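Local structure of pyrethroid hydrolase (Sphingobium faniae, 5Y5R) at residues Glu27-Arg32 and Phe247-Ala252; Pro60-Leu65 and Gln89-Lys94; Pro121-Pro126 and Gln214-Gly219. The protein hydrolyses the ester bond of pyrethroid insecticides such as permethrin and cypermethrin, releasing the alcohol and the cyclopropanecarboxylic acid. One frame throughout, in Å; residues are numbered along the deposited sequence.

Interaction 1 of 3, residues Glu27-Arg32 and Phe247-Ala252; sequences EARGYR and FADAPA
The carboxylate of Asp249 is shared between Tyr31 and Arg29, one oxygen to each. The ring of Tyr31 points at the end of helix 237-249 with the hydroxyl leading, and Tyr31 OH donates to Asp249 OD1 at 2.6 Å. Ring and carboxylate are nearly coplanar, 22° apart, and OD1 lies at the ring edge, in its plane; it receives the hydroxyl on its anti lone pair, the one turned away from OD2. A little further back, the methyl of Ala248 lies obliquely against the same end of the ring, with CB 3.5 Å from Tyr31 CZ.

Arg29 reaches the other oxygen from a different direction. Its chain runs at about a right angle to the aspartate side chain, and the two flat groups are 39° apart. The bend at chi2 (-77°) turns the guanidinium across toward the helix end, where Arg29 NH2 lies 2.8 Å from Asp249 OD2. This is a salt bridge, but its N-H points poorly, and as a hydrogen bond it is weak. The other terminal nitrogen, NH1, forms a salt bridge with Asp246, so the arginine spans two acids on the last turn of helix 237-249.

In the fold, the contact ties the loop between helix 23-28 and strand 32-34 to the last helix of this alpha/beta hydrolase chain, 237-249, on one side of the central parallel sheet. Tyr31 and Ala248 both also rest on Ile6 of strand 3-9, which places the tyrosine hydroxyl at the border between apolar packing and surface charge. Two acids facing one guanidinium probably keep that arginine charged, while the short phenol bond and the ion pair together should favour the ionised form of Asp249.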
ATOM      1  N   GLU A  27       1.591  18.374  -2.846  1.00 28.79           N
ATOM      2  CA  GLU A  27       2.374  19.328  -3.633  1.00 27.23           C
ATOM      3  C   GLU A  27       2.262  20.744  -3.078  1.00 32.65           C
ATOM      4  O   GLU A  27       3.195  21.540  -3.213  1.00 34.37           O
ATOM      5  CB  GLU A  27       1.956  19.268  -5.101  1.00 29.43           C
ATOM      6  CG  GLU A  27       2.544  18.048  -5.792  1.00 31.01           C
ATOM      7  CD  GLU A  27       2.074  17.827  -7.219  1.00 29.25           C
ATOM      8  OE1 GLU A  27       1.010  18.369  -7.614  1.00 31.50           O
ATOM      9  OE2 GLU A  27       2.790  17.079  -7.939  1.00 32.13           O
ATOM     10  N   ALA A  28       1.122  21.088  -2.481  1.00 34.73           N
ATOM     11  CA  ALA A  28       0.982  22.381  -1.827  1.00 30.69           C
ATOM     12  C   ALA A  28       1.838  22.474  -0.564  1.00 37.05           C
ATOM     13  O   ALA A  28       2.219  23.577  -0.157  1.00 29.04           O
ATOM     14  CB  ALA A  28      -0.489  22.634  -1.478  1.00 33.04           C
ATOM     15  N   ARG A  29       2.163  21.338   0.062  1.00 33.20           N
ATOM     16  CA  ARG A  29       3.070  21.312   1.205  1.00 27.99           C
ATOM     17  C   ARG A  29       4.531  21.386   0.788  1.00 34.10           C
ATOM     18  O   ARG A  29       5.430  21.220   1.632  1.00 30.86           O
ATOM     19  CB  ARG A  29       2.837  20.039   2.030  1.00 29.27           C
ATOM     20  CG  ARG A  29       1.593  20.032   2.870  1.00 24.68           C
ATOM     21  CD  ARG A  29       1.853  20.902   4.087  1.00 31.16           C
ATOM     22  NE  ARG A  29       1.097  20.466   5.256  1.00 35.11           N
ATOM     23  CZ  ARG A  29       1.650  19.942   6.346  1.00 30.95           C
ATOM     24  NH1 ARG A  29       0.883  19.588   7.353  1.00 31.42           N
ATOM     25  NH2 ARG A  29       2.969  19.779   6.429  1.00 32.92           N
ATOM     26  N   GLY A  30       4.785  21.630  -0.494  1.00 30.54           N
ATOM     27  CA  GLY A  30       6.129  21.810  -0.969  1.00 23.70           C
ATOM     28  C   GLY A  30       6.846  20.533  -1.288  1.00 27.95           C
ATOM     29  O   GLY A  30       8.081  20.532  -1.357  1.00 24.74           O
ATOM     30  N   TYR A  31       6.118  19.456  -1.573  1.00 27.32           N
ATOM     31  CA  TYR A  31       6.757  18.190  -1.873  1.00 26.91           C
ATOM     32  C   TYR A  31       6.569  17.845  -3.337  1.00 25.60           C
ATOM     33  O   TYR A  31       5.551  18.168  -3.958  1.00 28.81           O
ATOM     34  CB  TYR A  31       6.185  17.065  -1.013  1.00 28.13           C
ATOM     35  CG  TYR A  31       6.563  17.164   0.429  1.00 25.48           C
ATOM     36  CD1 TYR A  31       7.819  16.772   0.837  1.00 29.98           C
ATOM     37  CD2 TYR A  31       5.679  17.650   1.383  1.00 27.66           C
ATOM     38  CE1 TYR A  31       8.193  16.846   2.155  1.00 33.09           C
ATOM     39  CE2 TYR A  31       6.050  17.739   2.723  1.00 28.35           C
ATOM     40  CZ  TYR A  31       7.314  17.331   3.091  1.00 33.12           C
ATOM     41  OH  TYR A  31       7.744  17.391   4.388  1.00 31.66           O
ATOM     42  N   ARG A  32       7.578  17.201  -3.889  1.00 27.31           N
ATOM     43  CA  ARG A  32       7.416  16.541  -5.162  1.00 30.88           C
ATOM     44  C   ARG A  32       6.759  15.194  -4.906  1.00 26.50           C
ATOM     45  O   ARG A  32       7.189  14.447  -4.026  1.00 27.77           O
ATOM     46  CB  ARG A  32       8.761  16.383  -5.861  1.00 31.64           C
ATOM     47  CG  ARG A  32       8.601  15.751  -7.215  1.00 30.97           C
ATOM     48  CD  ARG A  32       9.546  16.332  -8.196  1.00 34.58           C
ATOM     49  NE  ARG A  32      10.302  15.294  -8.886  1.00 44.93           N
ATOM     50  CZ  ARG A  32      11.124  15.536  -9.898  1.00 49.39           C
ATOM     51  NH1 ARG A  32      11.277  16.773 -10.339  1.00 55.03           N
ATOM     52  NH2 ARG A  32      11.794  14.551 -10.467  1.00 50.12           N
ATOM     53  N   PHE A 247       4.151  13.895   8.891  1.00 24.21           N
ATOM     54  CA  PHE A 247       5.185  12.873   9.005  1.00 24.26           C
ATOM     55  C   PHE A 247       6.400  13.226   8.159  1.00 27.76           C
ATOM     56  O   PHE A 247       7.538  13.135   8.623  1.00 32.52           O
ATOM     57  CB  PHE A 247       4.614  11.499   8.608  1.00 24.61           C
ATOM     58  CG  PHE A 247       5.594  10.350   8.755  1.00 26.54           C
ATOM     59  CD1 PHE A 247       6.024   9.941  10.009  1.00 22.83           C
ATOM     60  CD2 PHE A 247       6.036   9.644   7.639  1.00 22.90           C
ATOM     61  CE1 PHE A 247       6.921   8.881  10.148  1.00 23.49           C
ATOM     62  CE2 PHE A 247       6.918   8.581   7.768  1.00 20.59           C
ATOM     63  CZ  PHE A 247       7.364   8.200   9.030  1.00 24.78           C
ATOM     64  N   ALA A 248       6.181  13.622   6.906  1.00 26.54           N
ATOM     65  CA  ALA A 248       7.313  13.924   6.040  1.00 28.85           C
ATOM     66  C   ALA A 248       8.144  15.069   6.598  1.00 32.39           C
ATOM     67  O   ALA A 248       9.376  15.059   6.466  1.00 33.09           O
ATOM     68  CB  ALA A 248       6.825  14.272   4.644  1.00 28.12           C
ATOM     69  N   ASP A 249       7.487  16.029   7.268  1.00 29.77           N
ATOM     70  CA  ASP A 249       8.174  17.210   7.808  1.00 33.15           C
ATOM     71  C   ASP A 249       9.208  16.842   8.864  1.00 34.47           C
ATOM     72  O   ASP A 249      10.195  17.569   9.049  1.00 37.80           O
ATOM     73  CB  ASP A 249       7.170  18.183   8.431  1.00 29.91           C
ATOM     74  CG  ASP A 249       6.322  18.939   7.402  1.00 29.79           C
ATOM     75  OD1 ASP A 249       6.518  18.815   6.159  1.00 24.30           O
ATOM     76  OD2 ASP A 249       5.400  19.644   7.880  1.00 30.87           O
ATOM     77  N   ALA A 250       8.964  15.769   9.613  1.00 30.25           N
ATOM     78  CA  ALA A 250       9.886  15.314  10.646  1.00 31.64           C
ATOM     79  C   ALA A 250       9.534  13.889  11.035  1.00 32.11           C
ATOM     80  O   ALA A 250       8.894  13.683  12.070  1.00 26.53           O
ATOM     81  CB  ALA A 250       9.815  16.197  11.890  1.00 34.31           C
ATOM     82  N   PRO A 251       9.936  12.882  10.260  1.00 37.26           N
ATOM     83  CA  PRO A 251       9.453  11.524  10.563  1.00 33.64           C
ATOM     84  C   PRO A 251      10.053  10.994  11.849  1.00 31.84           C
ATOM     85  O   PRO A 251       9.401  10.229  12.573  1.00 26.41           O
ATOM     86  CB  PRO A 251       9.883  10.709   9.329  1.00 33.05           C
ATOM     87  CG  PRO A 251      11.035  11.461   8.772  1.00 29.93           C
ATOM     88  CD  PRO A 251      10.763  12.930   9.043  1.00 32.13           C
ATOM     89  N   ALA A 252      11.256  11.446  12.192  1.00 38.57           N
ATOM     90  CA  ALA A 252      11.898  11.003  13.419  1.00 37.64           C
ATOM     91  C   ALA A 252      11.148  11.451  14.674  1.00 40.35           C
ATOM     92  O   ALA A 252      11.222  10.760  15.690  1.00 42.96           O
ATOM     93  CB  ALA A 252      13.338  11.516  13.450  1.00 38.57           C
TER

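Interaction 2 of 3, residues Pro60-Leu65 and Gln89-Lys94; sequences PVADIL and QHHPDK
Lys94 leans over the end of segment 60-65, and its chain can be followed outward from the backbone. Lys94 CB faces Leu65 CD2 at 4.2 Å, an apolar touch. A bend at chi2 (-97°) then turns the chain toward the C-terminal end of helix 59-67, bringing Lys94 CD to 3.2 Å from Leu65 O. CE passes the same carbonyl, and Lys94 NZ ends 3.3 Å from Leu65 O in a weak hydrogen bond; a second weak bond goes to Ala66 O. The ammonium thus sits by carbonyls of the last turn of helix 59-67, where the helix dipole would probably favour a positive charge.

Helix 59-67 leads into a beta-alpha-beta crossover of the alpha/beta hydrolase fold: strand 71-77, helix 80-90 and the neighbouring parallel strand 95-101, which segment 89-94 leads up to. Leu65 also packs on Ile7 of strand 3-9 and on Leu74 of strand 71-77.

Next to the lysine, His91 points its imidazole at the helix. Leu65 CD1 meets its base, 4.1 Å from His91 CB, while the methyl CB of Ala62 approaches His91 NE2 obliquely at 3.4 Å.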
ATOM      1  N   PRO A  60       9.730   0.491 -10.818  1.00 26.69           N
ATOM      2  CA  PRO A  60       9.329   1.885 -11.053  1.00 26.77           C
ATOM      3  C   PRO A  60       9.573   2.816  -9.875  1.00 27.11           C
ATOM      4  O   PRO A  60       9.774   4.009 -10.095  1.00 29.52           O
ATOM      5  CB  PRO A  60       7.839   1.769 -11.393  1.00 27.81           C
ATOM      6  CG  PRO A  60       7.700   0.425 -11.986  1.00 23.82           C
ATOM      7  CD  PRO A  60       8.704  -0.452 -11.311  1.00 27.29           C
ATOM      8  N   VAL A  61       9.522   2.331  -8.635  1.00 25.40           N
ATOM      9  CA  VAL A  61       9.833   3.193  -7.497  1.00 27.93           C
ATOM     10  C   VAL A  61      11.330   3.341  -7.321  1.00 28.04           C
ATOM     11  O   VAL A  61      11.830   4.451  -7.103  1.00 32.83           O
ATOM     12  CB  VAL A  61       9.186   2.643  -6.223  1.00 17.13           C
ATOM     13  CG1 VAL A  61       9.674   3.423  -4.996  1.00 24.46           C
ATOM     14  CG2 VAL A  61       7.676   2.663  -6.375  1.00 22.57           C
ATOM     15  N   ALA A  62      12.075   2.242  -7.476  1.00 27.05           N
ATOM     16  CA  ALA A  62      13.522   2.323  -7.359  1.00 27.82           C
ATOM     17  C   ALA A  62      14.062   3.336  -8.355  1.00 33.31           C
ATOM     18  O   ALA A  62      14.999   4.082  -8.047  1.00 32.56           O
ATOM     19  CB  ALA A  62      14.159   0.949  -7.581  1.00 27.42           C
ATOM     20  N   ASP A  63      13.452   3.386  -9.550  1.00 29.91           N
ATOM     21  CA  ASP A  63      13.787   4.408 -10.537  1.00 35.77           C
ATOM     22  C   ASP A  63      13.565   5.817  -9.990  1.00 35.47           C
ATOM     23  O   ASP A  63      14.413   6.695 -10.169  1.00 38.57           O
ATOM     24  CB  ASP A  63      12.958   4.227 -11.808  1.00 32.97           C
ATOM     25  CG  ASP A  63      13.167   2.874 -12.493  1.00 37.71           C
ATOM     26  OD1 ASP A  63      14.219   2.223 -12.287  1.00 41.25           O
ATOM     27  OD2 ASP A  63      12.276   2.487 -13.283  1.00 34.64           O
ATOM     28  N   ILE A  64      12.415   6.062  -9.346  1.00 36.45           N
ATOM     29  CA  ILE A  64      12.123   7.406  -8.850  1.00 36.12           C
ATOM     30  C   ILE A  64      13.108   7.772  -7.751  1.00 34.61           C
ATOM     31  O   ILE A  64      13.725   8.843  -7.775  1.00 34.71           O
ATOM     32  CB  ILE A  64      10.676   7.509  -8.329  1.00 35.88           C
ATOM     33  CG1 ILE A  64       9.651   7.462  -9.463  1.00 27.11           C
ATOM     34  CG2 ILE A  64      10.483   8.863  -7.557  1.00 29.52           C
ATOM     35  CD1 ILE A  64       8.232   7.419  -8.958  1.00 26.28           C
ATOM     36  N   LEU A  65      13.313   6.850  -6.805  1.00 34.80           N
ATOM     37  CA  LEU A  65      14.243   7.075  -5.705  1.00 32.24           C
ATOM     38  C   LEU A  65      15.650   7.352  -6.216  1.00 36.66           C
ATOM     39  O   LEU A  65      16.430   8.049  -5.555  1.00 39.53           O
ATOM     40  CB  LEU A  65      14.261   5.866  -4.761  1.00 33.06           C
ATOM     41  CG  LEU A  65      13.049   5.500  -3.899  1.00 30.51           C
ATOM     42  CD1 LEU A  65      13.153   4.074  -3.281  1.00 21.96           C
ATOM     43  CD2 LEU A  65      12.901   6.521  -2.827  1.00 27.50           C
ATOM     44  N   GLN A  89      14.439  -1.996   2.413  1.00 28.02           N
ATOM     45  CA  GLN A  89      15.597  -2.831   2.673  1.00 25.68           C
ATOM     46  C   GLN A  89      16.676  -2.633   1.626  1.00 27.73           C
ATOM     47  O   GLN A  89      17.866  -2.679   1.954  1.00 29.08           O
ATOM     48  CB  GLN A  89      15.156  -4.300   2.773  1.00 26.75           C
ATOM     49  CG  GLN A  89      16.268  -5.341   2.774  1.00 26.77           C
ATOM     50  CD  GLN A  89      17.232  -5.111   3.908  1.00 26.09           C
ATOM     51  OE1 GLN A  89      16.848  -4.586   4.939  1.00 23.36           O
ATOM     52  NE2 GLN A  89      18.469  -5.559   3.747  1.00 26.71           N
ATOM     53  N   HIS A  90      16.296  -2.411   0.373  1.00 20.83           N
ATOM     54  CA  HIS A  90      17.295  -2.300  -0.675  1.00 27.22           C
ATOM     55  C   HIS A  90      17.703  -0.864  -0.960  1.00 30.66           C
ATOM     56  O   HIS A  90      18.773  -0.646  -1.539  1.00 29.39           O
ATOM     57  CB  HIS A  90      16.813  -2.975  -1.961  1.00 24.31           C
ATOM     58  CG  HIS A  90      16.611  -4.458  -1.819  1.00 28.23           C
ATOM     59  ND1 HIS A  90      15.527  -5.008  -1.175  1.00 26.99           N
ATOM     60  CD2 HIS A  90      17.398  -5.498  -2.182  1.00 30.25           C
ATOM     61  CE1 HIS A  90      15.640  -6.329  -1.165  1.00 26.43           C
ATOM     62  NE2 HIS A  90      16.765  -6.651  -1.778  1.00 30.37           N
ATOM     63  N   HIS A  91      16.918   0.121  -0.510  1.00 28.86           N
ATOM     64  CA  HIS A  91      17.283   1.529  -0.665  1.00 23.38           C
ATOM     65  C   HIS A  91      17.174   2.273   0.669  1.00 27.46           C
ATOM     66  O   HIS A  91      16.603   3.361   0.735  1.00 29.51           O
ATOM     67  CB  HIS A  91      16.380   2.173  -1.705  1.00 26.45           C
ATOM     68  CG  HIS A  91      16.348   1.440  -3.006  1.00 30.60           C
ATOM     69  ND1 HIS A  91      17.307   1.607  -3.980  1.00 27.03           N
ATOM     70  CD2 HIS A  91      15.458   0.546  -3.502  1.00 31.10           C
ATOM     71  CE1 HIS A  91      17.022   0.833  -5.014  1.00 32.54           C
ATOM     72  NE2 HIS A  91      15.903   0.181  -4.751  1.00 25.95           N
ATOM     73  N   PRO A  92      17.730   1.720   1.753  1.00 29.70           N
ATOM     74  CA  PRO A  92      17.550   2.365   3.054  1.00 24.69           C
ATOM     75  C   PRO A  92      18.187   3.723   3.101  1.00 28.22           C
ATOM     76  O   PRO A  92      17.809   4.536   3.946  1.00 23.76           O
ATOM     77  CB  PRO A  92      18.232   1.397   4.026  1.00 28.24           C
ATOM     78  CG  PRO A  92      19.298   0.814   3.233  1.00 32.67           C
ATOM     79  CD  PRO A  92      18.695   0.608   1.864  1.00 31.53           C
ATOM     80  N   ASP A  93      19.213   3.943   2.272  1.00 31.77           N
ATOM     81  CA  ASP A  93      19.879   5.236   2.196  1.00 32.62           C
ATOM     82  C   ASP A  93      19.017   6.294   1.525  1.00 34.52           C
ATOM     83  O   ASP A  93      19.330   7.488   1.627  1.00 36.55           O
ATOM     84  CB  ASP A  93      21.233   5.098   1.477  1.00 34.00           C
ATOM     85  CG  ASP A  93      21.132   4.430   0.085  1.00 35.15           C
ATOM     86  OD1 ASP A  93      20.357   3.454  -0.119  1.00 29.92           O
ATOM     87  OD2 ASP A  93      21.864   4.888  -0.822  1.00 44.35           O
ATOM     88  N   LYS A  94      17.964   5.891   0.819  1.00 30.99           N
ATOM     89  CA  LYS A  94      17.105   6.840   0.132  1.00 29.12           C
ATOM     90  C   LYS A  94      15.777   7.084   0.838  1.00 30.90           C
ATOM     91  O   LYS A  94      15.119   8.093   0.556  1.00 29.94           O
ATOM     92  CB  LYS A  94      16.859   6.373  -1.307  1.00 26.50           C
ATOM     93  CG  LYS A  94      18.137   6.272  -2.147  1.00 35.60           C
ATOM     94  CD  LYS A  94      18.327   7.516  -2.996  1.00 37.18           C
ATOM     95  CE  LYS A  94      19.483   7.387  -3.953  1.00 37.29           C
ATOM     96  NZ  LYS A  94      19.563   8.591  -4.856  1.00 44.73           N
TER

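Interaction 3 of 3, residues Pro121-Pro126 and Gln214-Gly219; sequences PNRGTP and QKEFPG
A two-pronged, end-on salt bridge fastens the loop between helices 113-116 and 126-131 to the C-terminal end of helix 207-216, at the surface of this alpha/beta hydrolase. Arg123 supplies the guanidinium from the loop and Glu216 the carboxylate from the last turn of the helix. NH1 of Arg123 lies 2.8 Å from OE1 of Glu216, and NH2 of Arg123 lies 2.7 Å from OE2 of Glu216. Both oxygens use their syn lone pairs, each on the side of the other oxygen, and the two flat groups are only 23° apart. The NH1 bond is the straighter of the two, at 164°; OE2 sits somewhat tilted from the guanidinium plane.

Glu216 gets there by an extended chain beyond CG (chi2 -177°), which carries its carboxylate out to the loop. Its OE1 also accepts from Gln212, one turn earlier, and Gln212 in turn takes a hydrogen bond from Asn122, so the loop has a second polar tie to the same helix. Phe115 of helix 113-116 touches both side chains of the bridge.

Two residues after Arg123, Thr125 lines the pocket of the bound pyrethroid, although the arginine side chain itself stays about 11 Å from that ligand. On its loop side, the guanidinium is anchored as well: Arg123 NH1 donates in plane to a lone pair of Pro121 O at 3.2 Å.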
ATOM      1  N   PRO A 121      -3.644 -15.393  16.193  1.00 30.33           N
ATOM      2  CA  PRO A 121      -4.849 -14.591  16.453  1.00 26.88           C
ATOM      3  C   PRO A 121      -5.034 -13.423  15.461  1.00 21.47           C
ATOM      4  O   PRO A 121      -4.056 -12.971  14.894  1.00 16.10           O
ATOM      5  CB  PRO A 121      -4.606 -14.065  17.853  1.00 27.27           C
ATOM      6  CG  PRO A 121      -3.113 -13.834  17.864  1.00 29.94           C
ATOM      7  CD  PRO A 121      -2.499 -14.932  16.994  1.00 26.27           C
ATOM      8  N   ASN A 122      -6.276 -12.980  15.286  1.00 23.71           N
ATOM      9  CA  ASN A 122      -6.606 -11.773  14.535  1.00 22.15           C
ATOM     10  C   ASN A 122      -5.899 -11.769  13.185  1.00 19.91           C
ATOM     11  O   ASN A 122      -5.206 -10.822  12.813  1.00 19.67           O
ATOM     12  CB  ASN A 122      -6.255 -10.532  15.347  1.00 20.98           C
ATOM     13  CG  ASN A 122      -7.017 -10.456  16.650  1.00 19.86           C
ATOM     14  OD1 ASN A 122      -8.235 -10.587  16.688  1.00 17.13           O
ATOM     15  ND2 ASN A 122      -6.279 -10.307  17.749  1.00 25.96           N
ATOM     16  N   ARG A 123      -6.077 -12.863  12.457  1.00 22.75           N
ATOM     17  CA  ARG A 123      -5.572 -13.004  11.098  1.00 23.26           C
ATOM     18  C   ARG A 123      -6.756 -13.340  10.212  1.00 18.93           C
ATOM     19  O   ARG A 123      -7.668 -14.039  10.641  1.00 20.25           O
ATOM     20  CB  ARG A 123      -4.513 -14.114  10.980  1.00 20.89           C
ATOM     21  CG  ARG A 123      -3.269 -13.841  11.771  1.00 25.85           C
ATOM     22  CD  ARG A 123      -2.490 -15.081  12.023  1.00 23.17           C
ATOM     23  NE  ARG A 123      -1.054 -14.812  12.015  1.00 23.35           N
ATOM     24  CZ  ARG A 123      -0.403 -14.119  12.946  1.00 21.67           C
ATOM     25  NH1 ARG A 123      -1.055 -13.613  13.983  1.00 23.58           N
ATOM     26  NH2 ARG A 123       0.899 -13.942  12.838  1.00 18.78           N
ATOM     27  N   GLY A 124      -6.726 -12.844   8.973  1.00 25.61           N
ATOM     28  CA  GLY A 124      -7.731 -13.093   7.944  1.00 20.34           C
ATOM     29  C   GLY A 124      -8.397 -11.891   7.299  1.00 20.57           C
ATOM     30  O   GLY A 124      -8.957 -11.004   7.947  1.00 15.48           O
ATOM     31  N   THR A 125      -8.444 -11.921   5.978  1.00 19.52           N
ATOM     32  CA  THR A 125      -9.239 -10.977   5.204  1.00 19.68           C
ATOM     33  C   THR A 125     -10.262 -11.755   4.378  1.00 20.41           C
ATOM     34  O   THR A 125     -10.174 -11.790   3.142  1.00 16.42           O
ATOM     35  CB  THR A 125      -8.345 -10.124   4.315  1.00 17.06           C
ATOM     36  OG1 THR A 125      -7.565 -10.978   3.481  1.00 18.15           O
ATOM     37  CG2 THR A 125      -7.402  -9.262   5.148  1.00 20.27           C
ATOM     38  N   PRO A 126     -11.261 -12.375   5.031  1.00 19.80           N
ATOM     39  CA  PRO A 126     -12.171 -13.256   4.282  1.00 18.65           C
ATOM     40  C   PRO A 126     -13.055 -12.534   3.291  1.00 20.98           C
ATOM     41  O   PRO A 126     -13.448 -13.167   2.311  1.00 14.90           O
ATOM     42  CB  PRO A 126     -13.018 -13.917   5.373  1.00 17.28           C
ATOM     43  CG  PRO A 126     -12.980 -13.002   6.485  1.00 16.86           C
ATOM     44  CD  PRO A 126     -11.637 -12.329   6.460  1.00 21.24           C
ATOM     45  N   GLN A 214       0.560  -4.318  13.601  1.00 21.16           N
ATOM     46  CA  GLN A 214       1.389  -3.407  14.399  1.00 26.48           C
ATOM     47  C   GLN A 214       1.972  -4.125  15.606  1.00 21.00           C
ATOM     48  O   GLN A 214       3.175  -4.032  15.876  1.00 21.85           O
ATOM     49  CB  GLN A 214       0.575  -2.193  14.857  1.00 23.62           C
ATOM     50  CG  GLN A 214       0.071  -1.376  13.726  1.00 21.60           C
ATOM     51  CD  GLN A 214      -0.978  -0.391  14.153  1.00 24.77           C
ATOM     52  OE1 GLN A 214      -0.708   0.568  14.889  1.00 28.95           O
ATOM     53  NE2 GLN A 214      -2.188  -0.619  13.704  1.00 19.06           N
ATOM     54  N   LYS A 215       1.147  -4.918  16.282  1.00 23.89           N
ATOM     55  CA  LYS A 215       1.565  -5.581  17.511  1.00 27.97           C
ATOM     56  C   LYS A 215       2.726  -6.548  17.273  1.00 34.88           C
ATOM     57  O   LYS A 215       3.593  -6.705  18.145  1.00 29.28           O
ATOM     58  CB  LYS A 215       0.365  -6.297  18.135  1.00 30.36           C
ATOM     59  CG  LYS A 215       0.688  -7.068  19.379  1.00 32.47           C
ATOM     60  CD  LYS A 215      -0.538  -7.641  20.065  1.00 36.23           C
ATOM     61  CE  LYS A 215      -0.272  -7.716  21.576  1.00 38.61           C
ATOM     62  NZ  LYS A 215       0.760  -8.739  21.900  1.00 42.91           N
ATOM     63  N   GLU A 216       2.730  -7.259  16.127  1.00 28.58           N
ATOM     64  CA  GLU A 216       3.739  -8.287  15.876  1.00 28.21           C
ATOM     65  C   GLU A 216       4.988  -7.768  15.162  1.00 25.19           C
ATOM     66  O   GLU A 216       5.966  -8.516  15.049  1.00 30.07           O
ATOM     67  CB  GLU A 216       3.121  -9.438  15.066  1.00 28.06           C
ATOM     68  CG  GLU A 216       2.087 -10.237  15.866  1.00 21.95           C
ATOM     69  CD  GLU A 216       1.494 -11.443  15.144  1.00 25.86           C
ATOM     70  OE1 GLU A 216       0.387 -11.861  15.545  1.00 28.11           O
ATOM     71  OE2 GLU A 216       2.042 -11.932  14.135  1.00 26.20           O
ATOM     72  N   PHE A 217       5.006  -6.503  14.698  1.00 21.90           N
ATOM     73  CA  PHE A 217       6.226  -5.981  14.087  1.00 28.21           C
ATOM     74  C   PHE A 217       7.224  -5.599  15.176  1.00 26.85           C
ATOM     75  O   PHE A 217       6.844  -4.979  16.171  1.00 26.48           O
ATOM     76  CB  PHE A 217       5.938  -4.750  13.215  1.00 21.58           C
ATOM     77  CG  PHE A 217       7.106  -4.330  12.344  1.00 27.32           C
ATOM     78  CD1 PHE A 217       7.286  -4.853  11.064  1.00 23.08           C
ATOM     79  CD2 PHE A 217       8.027  -3.425  12.802  1.00 21.14           C
ATOM     80  CE1 PHE A 217       8.361  -4.450  10.288  1.00 26.04           C
ATOM     81  CE2 PHE A 217       9.101  -3.042  12.035  1.00 27.57           C
ATOM     82  CZ  PHE A 217       9.263  -3.541  10.768  1.00 27.12           C
ATOM     83  N   PRO A 218       8.504  -5.931  14.997  1.00 28.25           N
ATOM     84  CA  PRO A 218       9.494  -5.661  16.050  1.00 29.04           C
ATOM     85  C   PRO A 218       9.888  -4.189  16.089  1.00 30.02           C
ATOM     86  O   PRO A 218      10.291  -3.604  15.078  1.00 34.71           O
ATOM     87  CB  PRO A 218      10.675  -6.553  15.655  1.00 27.59           C
ATOM     88  CG  PRO A 218      10.557  -6.675  14.191  1.00 25.59           C
ATOM     89  CD  PRO A 218       9.097  -6.657  13.857  1.00 24.41           C
ATOM     90  N   GLY A 219       9.780  -3.586  17.269  1.00 27.57           N
ATOM     91  CA  GLY A 219      10.119  -2.192  17.386  1.00 31.46           C
ATOM     92  C   GLY A 219       8.909  -1.283  17.293  1.00 29.14           C
ATOM     93  O   GLY A 219       7.785  -1.708  16.984  1.00 28.95           O
TER

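The three contacts are spread round the alpha/beta hydrolase domain without touching. Interactions 1 and 2 have centres about 18 Å apart, while the centre of interaction 3 is about 28 Å from that of interaction 1 and about 26 Å from that of interaction 2. Along the chain, interaction 1 joins the earliest and latest segments and so encloses the other two, which follow one another. The six-stranded parallel sheet is their common support: interactions 1 and 2 both pack on strand 3-9, and interaction 3 reaches strand 194-199 through its helix 207-216. Interaction 1 thus joins regions near both chain ends, interaction 2 helices close in sequence, and interaction 3 contains Thr125 of the ligand pocket.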